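Local coordinates for protein metazoan TIR-STING fusion (Crassostrea gigas, PDB 6WT6) that joins a TIR domain to a STING ligand-binding domain in a single chain, a fusion that probably belongs to innate immune signalling, at residues S36-D42 with L89-S95; L188-P193 with L317-C323; A208-S213 with E271-A276; C224-I230 with Y279-H284; K328-Y332 with L345-E349. One frame throughout, in Å; residues are numbered along the deposited sequence.

Contact 1 of 5, residues S36-D42 with L89-S95; sequences SYCADAD and LVISPAS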
# COMPACT_ATOMS: atom_id res chain seq x y z
N SER A 36 -22.75 -10.36 -6.24
CA SER A 36 -21.84 -11.25 -5.53
C SER A 36 -22.64 -12.02 -4.49
O SER A 36 -23.21 -11.43 -3.57
CB SER A 36 -20.71 -10.46 -4.88
OG SER A 36 -19.76 -11.32 -4.29
N TYR A 37 -22.66 -13.35 -4.64
CA TYR A 37 -23.45 -14.20 -3.76
C TYR A 37 -22.67 -15.48 -3.47
O TYR A 37 -21.79 -15.87 -4.23
CB TYR A 37 -24.82 -14.53 -4.37
CG TYR A 37 -24.74 -15.31 -5.66
CD1 TYR A 37 -24.44 -14.68 -6.87
CD2 TYR A 37 -24.97 -16.68 -5.68
CE1 TYR A 37 -24.37 -15.39 -8.05
CE2 TYR A 37 -24.90 -17.40 -6.86
CZ TYR A 37 -24.60 -16.76 -8.04
OH TYR A 37 -24.54 -17.47 -9.21
N CYS A 38 -23.02 -16.11 -2.35
CA CYS A 38 -22.50 -17.44 -2.04
C CYS A 38 -23.33 -18.48 -2.77
O CYS A 38 -24.53 -18.61 -2.50
CB CYS A 38 -22.52 -17.69 -0.53
SG CYS A 38 -22.07 -19.39 -0.08
N ALA A 39 -22.70 -19.22 -3.68
CA ALA A 39 -23.44 -20.20 -4.47
C ALA A 39 -23.97 -21.35 -3.63
O ALA A 39 -24.92 -22.02 -4.05
CB ALA A 39 -22.55 -20.73 -5.59
N ASP A 40 -23.39 -21.58 -2.45
CA ASP A 40 -23.86 -22.66 -1.58
C ASP A 40 -25.19 -22.34 -0.91
O ASP A 40 -26.00 -23.24 -0.69
CB ASP A 40 -22.81 -22.99 -0.52
CG ASP A 40 -21.51 -23.51 -1.12
OD1 ASP A 40 -21.55 -24.11 -2.21
OD2 ASP A 40 -20.45 -23.33 -0.49
N ALA A 41 -25.44 -21.07 -0.58
CA ALA A 41 -26.64 -20.70 0.17
C ALA A 41 -27.60 -19.87 -0.67
O ALA A 41 -28.67 -20.37 -1.06
CB ALA A 41 -26.26 -19.97 1.45
N ASP A 42 -27.26 -18.61 -0.95
CA ASP A 42 -28.21 -17.64 -1.48
C ASP A 42 -28.27 -17.60 -3.00
O ASP A 42 -28.43 -16.51 -3.58
CB ASP A 42 -27.89 -16.24 -0.96
CG ASP A 42 -27.98 -16.14 0.54
OD1 ASP A 42 -28.57 -17.04 1.17
OD2 ASP A 42 -27.47 -15.14 1.08
N LEU A 89 -23.82 -6.87 -2.80
CA LEU A 89 -23.44 -7.93 -1.86
C LEU A 89 -24.69 -8.51 -1.23
O LEU A 89 -25.46 -7.79 -0.59
CB LEU A 89 -22.50 -7.39 -0.78
CG LEU A 89 -21.14 -6.84 -1.19
CD1 LEU A 89 -20.39 -6.34 0.04
CD2 LEU A 89 -20.32 -7.89 -1.92
N VAL A 90 -24.90 -9.82 -1.41
CA VAL A 90 -26.03 -10.53 -0.81
C VAL A 90 -25.52 -11.14 0.49
O VAL A 90 -24.91 -12.21 0.49
CB VAL A 90 -26.60 -11.59 -1.76
CG1 VAL A 90 -27.83 -12.23 -1.14
CG2 VAL A 90 -26.92 -10.98 -3.11
N ILE A 91 -25.78 -10.46 1.60
CA ILE A 91 -25.22 -10.81 2.90
C ILE A 91 -26.34 -11.37 3.77
O ILE A 91 -27.23 -10.63 4.21
CB ILE A 91 -24.54 -9.61 3.56
CG1 ILE A 91 -23.39 -9.11 2.69
CG2 ILE A 91 -24.05 -9.98 4.95
CD1 ILE A 91 -22.61 -7.98 3.31
N SER A 92 -26.29 -12.67 4.03
CA SER A 92 -27.27 -13.38 4.85
C SER A 92 -26.58 -13.94 6.08
O SER A 92 -25.36 -13.79 6.23
CB SER A 92 -27.93 -14.49 4.03
OG SER A 92 -27.00 -15.51 3.70
N PRO A 93 -27.31 -14.58 7.01
CA PRO A 93 -26.61 -15.30 8.09
C PRO A 93 -25.70 -16.40 7.57
O PRO A 93 -24.62 -16.62 8.13
CB PRO A 93 -27.76 -15.85 8.94
CG PRO A 93 -28.97 -15.78 8.07
CD PRO A 93 -28.76 -14.55 7.25
N ALA A 94 -26.10 -17.10 6.51
CA ALA A 94 -25.27 -18.16 5.95
C ALA A 94 -24.12 -17.60 5.13
O ALA A 94 -23.08 -18.26 5.00
CB ALA A 94 -26.12 -19.10 5.09
N SER A 95 -24.27 -16.40 4.57
CA SER A 95 -23.20 -15.81 3.77
C SER A 95 -21.95 -15.55 4.60
O SER A 95 -20.84 -15.57 4.07
CB SER A 95 -23.67 -14.52 3.11
OG SER A 95 -24.56 -14.77 2.04
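Two parallel strands part company in this buried contact of the TIR domain, where the ends of strands 31-36 and 84-91 run on into loops that meet again at Asp42 and Ser92. Ser36 and Leu89 still pair as neighbours in the parallel sheet, and Val90 N donates to Ser36 O at 3.2 Å in a nearly straight bond. Beyond it, side chains tie the chains. Asp42, just ahead of helix 43-56, reaches back so that OD2 accepts from Ser92 OG at 2.7 Å, on the syn side of its carboxylate. Ser92 is itself an N-cap: with chi1 at 67°, OG sits between its own backbone N and carbonyl carbon and accepts from Ser95 N at 3.0 Å. One serine oxygen thus links the loop before helix 43-56 to the first turn of helix 93-97. At the outer end Ala41 CB meets Ala94 CB at 3.7 Å. Tyr37 turns its ring away to stack on Phe62, its hydroxyl bonded to Glu64 N, while the hydroxyl of Ser36 is held by Glu104. Loops gathered at the C-terminal edge of a parallel sheet, each leading into a helix, are characteristic of the flavodoxin-like alpha/beta fold of TIR domains.

Contact 2 of 5, residues L188-P193 with L317-C323; sequences LKIILP and LDTDPEC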
# COMPACT_ATOMS: atom_id res chain seq x y z
N LEU A 188 15.32 -3.39 1.37
CA LEU A 188 15.96 -3.21 2.67
C LEU A 188 16.30 -4.56 3.31
O LEU A 188 17.42 -4.77 3.79
CB LEU A 188 15.07 -2.38 3.60
CG LEU A 188 14.94 -0.88 3.26
CD1 LEU A 188 14.22 -0.11 4.38
CD2 LEU A 188 16.30 -0.26 2.99
N LYS A 189 15.35 -5.50 3.29
CA LYS A 189 15.58 -6.83 3.86
C LYS A 189 16.74 -7.54 3.18
O LYS A 189 17.39 -8.40 3.80
CB LYS A 189 14.30 -7.67 3.77
CG LYS A 189 14.39 -9.08 4.35
CD LYS A 189 14.78 -9.07 5.82
CE LYS A 189 14.66 -10.47 6.42
NZ LYS A 189 15.07 -10.51 7.85
N ILE A 190 17.05 -7.19 1.93
CA ILE A 190 18.12 -7.85 1.19
C ILE A 190 19.48 -7.27 1.56
O ILE A 190 20.44 -8.01 1.81
CB ILE A 190 17.86 -7.75 -0.32
CG1 ILE A 190 16.49 -8.32 -0.66
CG2 ILE A 190 18.96 -8.47 -1.10
CD1 ILE A 190 16.03 -8.01 -2.07
N ILE A 191 19.59 -5.94 1.63
CA ILE A 191 20.90 -5.29 1.71
C ILE A 191 21.29 -4.94 3.15
O ILE A 191 22.47 -5.00 3.50
CB ILE A 191 20.94 -4.05 0.80
CG1 ILE A 191 19.86 -3.04 1.19
CG2 ILE A 191 20.77 -4.45 -0.66
CD1 ILE A 191 20.41 -1.76 1.77
N LEU A 192 20.31 -4.59 3.99
CA LEU A 192 20.64 -4.12 5.34
C LEU A 192 21.31 -5.15 6.24
O LEU A 192 22.24 -4.77 6.97
CB LEU A 192 19.38 -3.57 6.03
CG LEU A 192 18.77 -2.23 5.59
CD1 LEU A 192 17.76 -1.73 6.62
CD2 LEU A 192 19.84 -1.17 5.33
N PRO A 193 20.89 -6.44 6.28
CA PRO A 193 21.43 -7.35 7.31
C PRO A 193 22.95 -7.40 7.41
O PRO A 193 23.47 -7.49 8.52
CB PRO A 193 20.85 -8.71 6.89
CG PRO A 193 19.56 -8.37 6.26
CD PRO A 193 19.81 -7.08 5.51
N LEU A 317 11.17 -2.41 10.45
CA LEU A 317 12.62 -2.47 10.63
C LEU A 317 12.99 -2.78 12.07
O LEU A 317 13.87 -3.61 12.33
CB LEU A 317 13.27 -1.16 10.17
CG LEU A 317 13.20 -0.84 8.67
CD1 LEU A 317 13.71 0.56 8.38
CD2 LEU A 317 13.97 -1.86 7.84
N ASP A 318 12.34 -2.12 13.04
CA ASP A 318 12.66 -2.36 14.44
C ASP A 318 12.15 -3.71 14.92
O ASP A 318 12.64 -4.22 15.94
CB ASP A 318 12.10 -1.25 15.32
CG ASP A 318 12.88 0.04 15.18
OD1 ASP A 318 14.04 -0.02 14.73
OD2 ASP A 318 12.33 1.11 15.52
N THR A 319 11.19 -4.31 14.23
CA THR A 319 10.76 -5.67 14.55
C THR A 319 11.81 -6.69 14.12
O THR A 319 11.97 -7.73 14.78
CB THR A 319 9.41 -5.95 13.87
OG1 THR A 319 8.36 -5.37 14.65
CG2 THR A 319 9.16 -7.45 13.70
N ASP A 320 12.55 -6.41 13.05
CA ASP A 320 13.51 -7.35 12.50
C ASP A 320 14.87 -7.10 13.14
O ASP A 320 15.47 -6.04 12.91
CB ASP A 320 13.59 -7.19 10.99
CG ASP A 320 14.45 -8.24 10.33
OD1 ASP A 320 15.14 -8.99 11.04
OD2 ASP A 320 14.42 -8.32 9.08
N PRO A 321 15.40 -8.04 13.93
CA PRO A 321 16.65 -7.75 14.67
C PRO A 321 17.87 -7.58 13.79
O PRO A 321 18.81 -6.88 14.19
CB PRO A 321 16.79 -8.96 15.61
CG PRO A 321 15.39 -9.52 15.72
CD PRO A 321 14.79 -9.30 14.36
N GLU A 322 17.91 -8.19 12.61
CA GLU A 322 19.04 -8.05 11.71
C GLU A 322 18.92 -6.84 10.79
O GLU A 322 19.84 -6.59 10.00
CB GLU A 322 19.23 -9.33 10.87
CG GLU A 322 18.06 -9.67 9.95
CD GLU A 322 18.40 -10.78 8.97
OE1 GLU A 322 19.46 -11.42 9.11
OE2 GLU A 322 17.60 -11.02 8.04
N CYS A 323 17.83 -6.08 10.87
CA CYS A 323 17.66 -4.86 10.09
C CYS A 323 17.59 -3.59 10.92
O CYS A 323 17.97 -2.53 10.43
CB CYS A 323 16.39 -4.93 9.22
SG CYS A 323 16.55 -5.93 7.72
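Residues 188-193 lie on a kinked part of helix 176-204, whereas 317-323 leave their helix after Thr319 and fold back, bringing Glu322 CA within 5.1 Å of Pro193 CA. Pro193 CA points its hydrogen at Glu322 O over 3.2 Å. Lys189 supplies the polar grip. Its chain bends at chi2 (59°) and then runs straight, placing NZ between two carboxylates: 2.6 Å from Asp320 OD2, on the syn side, and 2.6 Å from Glu322 OE2, on the anti side. Asp320 is positioned from within its own loop, since OD1 accepts from Glu322 N and closes an Asx turn; its OD2 has a further donor in Tyr184 OH. The contact therefore fastens the long helix 176-204 of the STING ligand-binding domain to the loop between helix 299-319 and strand 327-332, and the paired acids probably keep the lysine charged. Deeper in, Leu317 CD2 lies across the ends of two leucines one helical turn apart, 3.9 Å from Leu188 CD1 and 4.0 Å from Leu192 CD1. Cys323 SG rests against the helix, 4.1 Å from Leu192 CB, with Lys189 CD and Pro193 CD at similar range.

Contact 3 of 5, residues A208-S213 with E271-A276; sequences AEGRMS and EDYFFA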
# COMPACT_ATOMS: atom_id res chain seq x y z
N ALA A 208 38.53 6.34 7.21
CA ALA A 208 37.35 7.04 7.69
C ALA A 208 37.01 6.67 9.12
O ALA A 208 35.89 6.94 9.57
CB ALA A 208 36.16 6.77 6.77
N GLU A 209 37.94 6.05 9.84
CA GLU A 209 37.68 5.61 11.20
C GLU A 209 37.37 6.81 12.09
O GLU A 209 38.12 7.80 12.11
CB GLU A 209 38.89 4.85 11.75
CG GLU A 209 39.18 3.54 11.02
CD GLU A 209 38.16 2.46 11.32
OE1 GLU A 209 37.44 2.59 12.34
OE2 GLU A 209 38.08 1.48 10.56
N GLY A 210 36.26 6.72 12.83
CA GLY A 210 35.80 7.81 13.66
C GLY A 210 35.10 8.92 12.92
O GLY A 210 34.53 9.81 13.57
N ARG A 211 35.12 8.91 11.58
CA ARG A 211 34.48 9.94 10.77
C ARG A 211 33.41 9.37 9.86
O ARG A 211 33.09 9.97 8.83
CB ARG A 211 35.54 10.69 9.95
CG ARG A 211 36.61 11.38 10.79
CD ARG A 211 36.03 12.56 11.56
NE ARG A 211 37.03 13.20 12.42
CZ ARG A 211 37.12 13.01 13.73
NH1 ARG A 211 36.28 12.19 14.35
NH2 ARG A 211 38.06 13.63 14.44
N MET A 212 32.84 8.21 10.22
CA MET A 212 31.85 7.55 9.38
C MET A 212 31.04 6.58 10.22
O MET A 212 31.60 5.76 10.95
CB MET A 212 32.52 6.82 8.22
CG MET A 212 31.55 6.10 7.30
SD MET A 212 32.40 5.28 5.94
CE MET A 212 31.02 4.95 4.84
N SER A 213 29.72 6.68 10.10
CA SER A 213 28.81 5.75 10.76
C SER A 213 28.70 4.46 9.96
O SER A 213 28.95 4.42 8.75
CB SER A 213 27.43 6.39 10.94
OG SER A 213 26.45 5.41 11.25
N GLU A 271 36.64 19.06 9.31
CA GLU A 271 36.68 17.60 9.36
C GLU A 271 35.69 17.01 8.36
O GLU A 271 34.50 17.34 8.38
CB GLU A 271 36.35 17.11 10.76
CG GLU A 271 37.33 17.58 11.81
CD GLU A 271 38.65 16.84 11.73
OE1 GLU A 271 38.64 15.61 11.48
OE2 GLU A 271 39.70 17.49 11.92
N ASP A 272 36.19 16.13 7.50
CA ASP A 272 35.33 15.42 6.55
C ASP A 272 34.67 14.24 7.24
O ASP A 272 35.34 13.48 7.95
CB ASP A 272 36.13 14.94 5.33
CG ASP A 272 36.66 16.09 4.50
OD1 ASP A 272 36.19 17.22 4.69
OD2 ASP A 272 37.60 15.86 3.69
N TYR A 273 33.37 14.10 7.03
CA TYR A 273 32.60 12.97 7.53
C TYR A 273 32.01 12.22 6.35
O TYR A 273 31.47 12.84 5.42
CB TYR A 273 31.50 13.44 8.49
CG TYR A 273 32.02 13.75 9.87
CD1 TYR A 273 32.57 14.99 10.17
CD2 TYR A 273 31.96 12.80 10.88
CE1 TYR A 273 33.05 15.27 11.44
CE2 TYR A 273 32.44 13.07 12.15
CZ TYR A 273 32.98 14.31 12.43
OH TYR A 273 33.46 14.58 13.69
N PHE A 274 32.11 10.90 6.38
CA PHE A 274 31.69 10.04 5.29
C PHE A 274 30.41 9.30 5.65
O PHE A 274 30.16 8.96 6.82
CB PHE A 274 32.78 9.03 4.93
CG PHE A 274 34.02 9.64 4.35
CD1 PHE A 274 35.01 10.15 5.18
CD2 PHE A 274 34.21 9.70 2.98
CE1 PHE A 274 36.17 10.71 4.66
CE2 PHE A 274 35.37 10.26 2.45
CZ PHE A 274 36.34 10.76 3.29
N PHE A 275 29.58 9.04 4.64
CA PHE A 275 28.35 8.31 4.88
C PHE A 275 27.89 7.65 3.59
O PHE A 275 28.09 8.18 2.50
CB PHE A 275 27.25 9.24 5.42
CG PHE A 275 26.84 10.34 4.47
CD1 PHE A 275 27.59 11.50 4.36
CD2 PHE A 275 25.70 10.21 3.70
CE1 PHE A 275 27.21 12.51 3.49
CE2 PHE A 275 25.31 11.22 2.83
CZ PHE A 275 26.06 12.37 2.72
N ALA A 276 27.29 6.47 3.74
CA ALA A 276 26.49 5.89 2.67
C ALA A 276 25.09 6.47 2.76
O ALA A 276 24.47 6.46 3.83
CB ALA A 276 26.45 4.37 2.77
O HOH W 1 28.40 8.06 8.31
O HOH W 2 27.48 5.99 6.89
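Met212 and Ala208 close on Phe274 in the packed part of this contact, in which the turn before strand 212-221 lies against the start of strand 272-279. The extended Met212 crosses Phe274 at about a right angle, SD 3.9 Å from CB, and Ala208 CB meets Phe274 CD1. Between the backbones Arg211 O receives Phe274 N at 2.8 Å. On the opposite face of the strand pair, Arg211 CD sits over one face of the buried Tyr273 ring, 3.8 Å from its centroid and displaced toward the rim, a CH-pi contact.

Toward the more exposed rim the arginine chain, bent at chi2 (-69°), carries the guanidinium past the tyrosine hydroxyl, its plane 30° from the ring's, to Glu271. There NE donates to OE1 at 3.0 Å; the guanidinium and carboxylate planes stand nearly perpendicular (88°), and NE meets OE1 on its anti side. NH1 turns back to Gly210 O, approaching from above the carbonyl plane. At the other end the strands are looser. Ser213 N stands 4.0 Å from Phe274 O, and a water joins them by accepting from the amide and donating to the carbonyl; a second bridges Ser213 O and Ala276 N. A type II turn, Ala208 to Arg211, thus leads into strand 212-221, which runs parallel to its neighbour 272-279 within the mixed sheet of the STING ligand-binding domain.

Contact 4 of 5, residues C224-I230 with Y279-H284; sequences CRCRDSI and YIGVIH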
# COMPACT_ATOMS: atom_id res chain seq x y z
N CYS A 224 8.61 15.00 -0.54
CA CYS A 224 8.72 13.70 -1.20
C CYS A 224 9.38 13.78 -2.57
O CYS A 224 9.42 12.78 -3.29
CB CYS A 224 7.37 12.99 -1.31
SG CYS A 224 6.55 12.79 0.29
N ARG A 225 9.90 14.95 -2.95
CA ARG A 225 10.65 15.08 -4.20
C ARG A 225 12.03 14.46 -4.02
O ARG A 225 12.82 14.92 -3.19
CB ARG A 225 10.78 16.54 -4.60
CG ARG A 225 9.55 17.14 -5.22
CD ARG A 225 9.75 18.61 -5.55
NE ARG A 225 10.11 19.39 -4.37
CZ ARG A 225 10.50 20.66 -4.41
NH1 ARG A 225 10.59 21.30 -5.57
NH2 ARG A 225 10.81 21.30 -3.28
N CYS A 226 12.32 13.43 -4.80
CA CYS A 226 13.63 12.81 -4.80
C CYS A 226 14.44 13.35 -5.98
O CYS A 226 13.92 13.48 -7.09
CB CYS A 226 13.53 11.29 -4.88
SG CYS A 226 12.60 10.56 -3.51
N ARG A 227 15.70 13.66 -5.72
CA ARG A 227 16.63 14.10 -6.73
C ARG A 227 17.50 12.93 -7.17
O ARG A 227 17.52 11.87 -6.54
CB ARG A 227 17.48 15.27 -6.20
CG ARG A 227 16.62 16.36 -5.56
CD ARG A 227 17.42 17.57 -5.13
NE ARG A 227 17.79 18.40 -6.28
CZ ARG A 227 18.31 19.62 -6.18
NH1 ARG A 227 18.52 20.16 -4.99
NH2 ARG A 227 18.62 20.29 -7.28
N ASP A 228 18.21 13.11 -8.29
CA ASP A 228 19.03 12.02 -8.82
C ASP A 228 20.13 11.63 -7.84
O ASP A 228 20.52 10.46 -7.78
CB ASP A 228 19.64 12.42 -10.17
CG ASP A 228 18.66 12.26 -11.32
OD1 ASP A 228 17.83 11.32 -11.29
OD2 ASP A 228 18.71 13.08 -12.25
N SER A 229 20.64 12.60 -7.08
CA SER A 229 21.68 12.34 -6.09
C SER A 229 21.47 13.31 -4.93
O SER A 229 21.10 14.46 -5.15
CB SER A 229 23.08 12.52 -6.70
OG SER A 229 24.07 12.49 -5.69
N ILE A 230 21.71 12.83 -3.71
CA ILE A 230 21.61 13.72 -2.55
C ILE A 230 22.65 14.82 -2.64
O ILE A 230 22.45 15.91 -2.08
CB ILE A 230 21.74 12.92 -1.24
CG1 ILE A 230 21.42 13.80 -0.03
CG2 ILE A 230 23.13 12.33 -1.11
CD1 ILE A 230 19.97 14.23 0.05
N TYR A 279 18.25 8.54 -1.36
CA TYR A 279 16.85 8.83 -1.13
C TYR A 279 16.06 7.54 -0.95
O TYR A 279 16.42 6.49 -1.48
CB TYR A 279 16.26 9.63 -2.29
CG TYR A 279 16.70 11.08 -2.37
CD1 TYR A 279 16.10 12.05 -1.58
CD2 TYR A 279 17.69 11.48 -3.26
CE1 TYR A 279 16.49 13.38 -1.66
CE2 TYR A 279 18.09 12.80 -3.34
CZ TYR A 279 17.48 13.75 -2.54
OH TYR A 279 17.87 15.06 -2.62
N ILE A 280 14.98 7.63 -0.18
CA ILE A 280 13.94 6.60 -0.17
C ILE A 280 13.13 6.81 -1.44
O ILE A 280 12.24 7.67 -1.49
CB ILE A 280 13.07 6.66 1.08
CG1 ILE A 280 13.93 6.61 2.34
CG2 ILE A 280 12.05 5.53 1.08
CD1 ILE A 280 13.13 6.60 3.63
N GLY A 281 13.43 6.04 -2.49
CA GLY A 281 12.89 6.33 -3.81
C GLY A 281 11.38 6.20 -3.91
O GLY A 281 10.75 6.86 -4.74
N VAL A 282 10.78 5.36 -3.06
CA VAL A 282 9.35 5.09 -3.17
C VAL A 282 8.51 6.33 -2.84
O VAL A 282 7.40 6.49 -3.37
CB VAL A 282 8.97 3.89 -2.29
CG1 VAL A 282 9.06 4.25 -0.81
CG2 VAL A 282 7.57 3.39 -2.64
N ILE A 283 9.02 7.24 -2.00
CA ILE A 283 8.21 8.39 -1.62
C ILE A 283 7.96 9.33 -2.79
O ILE A 283 6.99 10.09 -2.77
CB ILE A 283 8.85 9.16 -0.44
CG1 ILE A 283 10.10 9.91 -0.90
CG2 ILE A 283 9.17 8.20 0.70
CD1 ILE A 283 10.87 10.57 0.24
N HIS A 284 8.80 9.28 -3.83
CA HIS A 284 8.60 10.15 -4.99
C HIS A 284 7.25 9.90 -5.65
O HIS A 284 6.72 10.80 -6.32
CB HIS A 284 9.73 9.93 -6.00
CG HIS A 284 9.83 11.00 -7.04
ND1 HIS A 284 10.41 12.22 -6.79
CD2 HIS A 284 9.40 11.05 -8.32
CE1 HIS A 284 10.35 12.97 -7.87
NE2 HIS A 284 9.74 12.28 -8.82
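Segment 224-230 is an irregular loop, and 279-284 leaves strand 272-279 through a helix-like bend into helix 284-291, the two coming closest at Cys224 and His284, whose CA atoms are 5.2 Å apart. The contact joins the loops that follow strands 212-221 and 272-279 of the mixed sheet in the STING ligand-binding domain. At the closest point His284 CA directs its hydrogen to Cys224 O. The imidazole then captures the loop: Cys226 N donates to His284 ND1 at 3.0 Å, almost straight (171°) and in the ring plane; since the partner is a backbone N-H, ND1 is the acceptor. The Tyr279 ring is laid over the backbone of the same stretch. Cys226 CA stands above the ring centre, 4.2 Å from the centroid, and Arg227 N lies over the same face nearer the rim, while Ile230 CD1 packs 3.6 Å from Tyr279 CZ. Cys226 SG lies between Tyr279 and Ile283, 4.0 Å from Tyr279 CB and 3.7 Å from Ile283 CG1, with an oblique sulfur-aromatic approach to the tyrosine ring. Around this clasp, Ile280 and Ile283 lean on Phe309 of helix 299-319, Ile230 on Phe219 of strand 212-221, and Tyr279 on Tyr332 of strand 327-332.

Contact 5 of 5, residues K328-Y332 with L345-E349; sequences KIVFY and LICNE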
# COMPACT_ATOMS: atom_id res chain seq x y z
N LYS A 328 19.41 4.67 9.01
CA LYS A 328 18.89 5.85 9.70
C LYS A 328 18.09 6.67 8.71
O LYS A 328 18.64 7.18 7.73
CB LYS A 328 20.02 6.69 10.30
CG LYS A 328 19.53 7.91 11.06
CD LYS A 328 18.54 7.51 12.15
CE LYS A 328 18.13 8.70 12.99
NZ LYS A 328 17.50 9.76 12.17
N ILE A 329 16.79 6.78 8.95
CA ILE A 329 15.92 7.59 8.10
C ILE A 329 16.08 9.05 8.49
O ILE A 329 15.93 9.41 9.67
CB ILE A 329 14.46 7.14 8.21
CG1 ILE A 329 14.34 5.63 7.94
CG2 ILE A 329 13.60 7.91 7.22
CD1 ILE A 329 12.91 5.12 7.93
N VAL A 330 16.40 9.90 7.51
CA VAL A 330 16.65 11.32 7.74
C VAL A 330 15.47 12.08 7.13
O VAL A 330 15.45 12.35 5.93
CB VAL A 330 17.98 11.78 7.13
CG1 VAL A 330 18.21 13.27 7.39
CG2 VAL A 330 19.14 10.93 7.66
N PHE A 331 14.50 12.44 7.96
CA PHE A 331 13.40 13.29 7.53
C PHE A 331 13.80 14.76 7.71
O PHE A 331 14.35 15.13 8.75
CB PHE A 331 12.13 12.98 8.30
CG PHE A 331 10.93 13.78 7.86
CD1 PHE A 331 10.09 13.30 6.87
CD2 PHE A 331 10.65 15.01 8.44
CE1 PHE A 331 8.99 14.04 6.46
CE2 PHE A 331 9.55 15.75 8.03
CZ PHE A 331 8.72 15.26 7.04
N TYR A 332 13.52 15.58 6.70
CA TYR A 332 13.92 16.98 6.75
C TYR A 332 13.01 17.80 5.85
O TYR A 332 12.47 17.29 4.86
CB TYR A 332 15.38 17.15 6.33
CG TYR A 332 15.66 16.73 4.90
CD1 TYR A 332 15.92 15.40 4.59
CD2 TYR A 332 15.68 17.66 3.87
CE1 TYR A 332 16.18 15.01 3.28
CE2 TYR A 332 15.93 17.29 2.57
CZ TYR A 332 16.18 15.96 2.27
OH TYR A 332 16.44 15.58 0.97
N LEU A 345 23.10 19.48 8.32
CA LEU A 345 22.13 18.50 8.79
C LEU A 345 22.73 17.10 8.81
O LEU A 345 22.57 16.36 9.78
CB LEU A 345 20.89 18.54 7.90
CG LEU A 345 19.94 17.36 8.09
CD1 LEU A 345 19.35 17.38 9.49
CD2 LEU A 345 18.85 17.38 7.03
N ILE A 346 23.46 16.73 7.75
CA ILE A 346 24.01 15.38 7.65
C ILE A 346 25.12 15.18 8.69
O ILE A 346 25.19 14.13 9.33
CB ILE A 346 24.51 15.10 6.23
CG1 ILE A 346 23.36 15.22 5.22
CG2 ILE A 346 25.14 13.72 6.15
CD1 ILE A 346 23.79 15.04 3.77
N CYS A 347 26.00 16.17 8.85
CA CYS A 347 27.04 16.09 9.87
C CYS A 347 26.44 15.90 11.25
O CYS A 347 26.98 15.16 12.08
CB CYS A 347 27.92 17.34 9.85
SG CYS A 347 29.12 17.40 8.52
N ASN A 348 25.32 16.57 11.52
CA ASN A 348 24.65 16.37 12.80
C ASN A 348 24.17 14.93 12.95
O ASN A 348 24.30 14.33 14.02
CB ASN A 348 23.48 17.34 12.94
CG ASN A 348 23.87 18.61 13.68
OD1 ASN A 348 23.99 18.61 14.90
ND2 ASN A 348 24.04 19.70 12.94
N GLU A 349 23.60 14.35 11.88
CA GLU A 349 23.10 12.98 11.97
C GLU A 349 24.24 11.98 12.08
O GLU A 349 24.14 11.01 12.83
CB GLU A 349 22.21 12.66 10.78
CG GLU A 349 20.76 13.09 10.96
CD GLU A 349 20.06 12.37 12.10
OE1 GLU A 349 20.56 11.31 12.55
OE2 GLU A 349 19.01 12.86 12.54
O HOH W 3 16.69 12.26 14.36
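Helix-on-sheet packing in the alpha/beta STING ligand-binding domain brings strand 327-332, outermost in the mixed sheet of this chain, against helix 341-356. The short segments run roughly antiparallel, with 145° between their directions and axes 10.6 Å apart, bridged by side chains alone. Lys328, Val330 and Tyr332, every second residue of the strand, face the helix; Leu345 and Glu349, one helical turn apart, answer them. Leu345 reaches the strand through CD2, which touches Tyr332 CB at 3.5 Å and Val330 CG1 at 4.2 Å. Tyr332 CB points to the helix from the backbone, and chi1 of 62° sets CG between the backbone N and the carbonyl carbon, with this ring base (Tyr332 CG) 3.9 Å from Leu345 CD2. Tyr332 crosses Leu345 at about a right angle, whereas Val330 slides past it in the opposite direction.

Polar contact is slacker. Lys328, bent at chi2 and chi4, curls NZ back to within 3.0 Å of Ile329 O, above the carbonyl plane. Glu349 adds a long salt bridge, OE1 and OE2 each a weak 3.5 Å from Lys328 NZ, and a water donates a hydrogen bond to Glu349 OE2 at 3.0 Å and weakly accepts one from the lysine. Behind the strand, Ile329 and Phe331 turn to helix 299-319, at Leu313 and Met307. On the helix side, Glu349 and Ile346 also lean on Phe217 and Phe219 of the adjacent strand 212-221.

In the fold
The five contacts fall into two separate modules of one fusion chain. Contact 1 comes first in the chain and lies alone in the TIR domain, its centre 43 to 64 Å from those of the others, all four of which fall in the STING ligand-binding domain. There contact 2 encloses contacts 3 and 4 in sequence, contacts 3 and 4 interleave, and contact 5 follows. Strand 212-221 relates contacts 3, 4 and 5: contact 3 opens it, the loop of contact 4 follows it, and strand 327-332 of contact 5 is its neighbour. With centres about 14 Å away, contacts 3 and 4 each touch contact 5, through Phe275 on Ile346 and Tyr279 on Tyr332, so turn, loop and helix join around one mixed sheet.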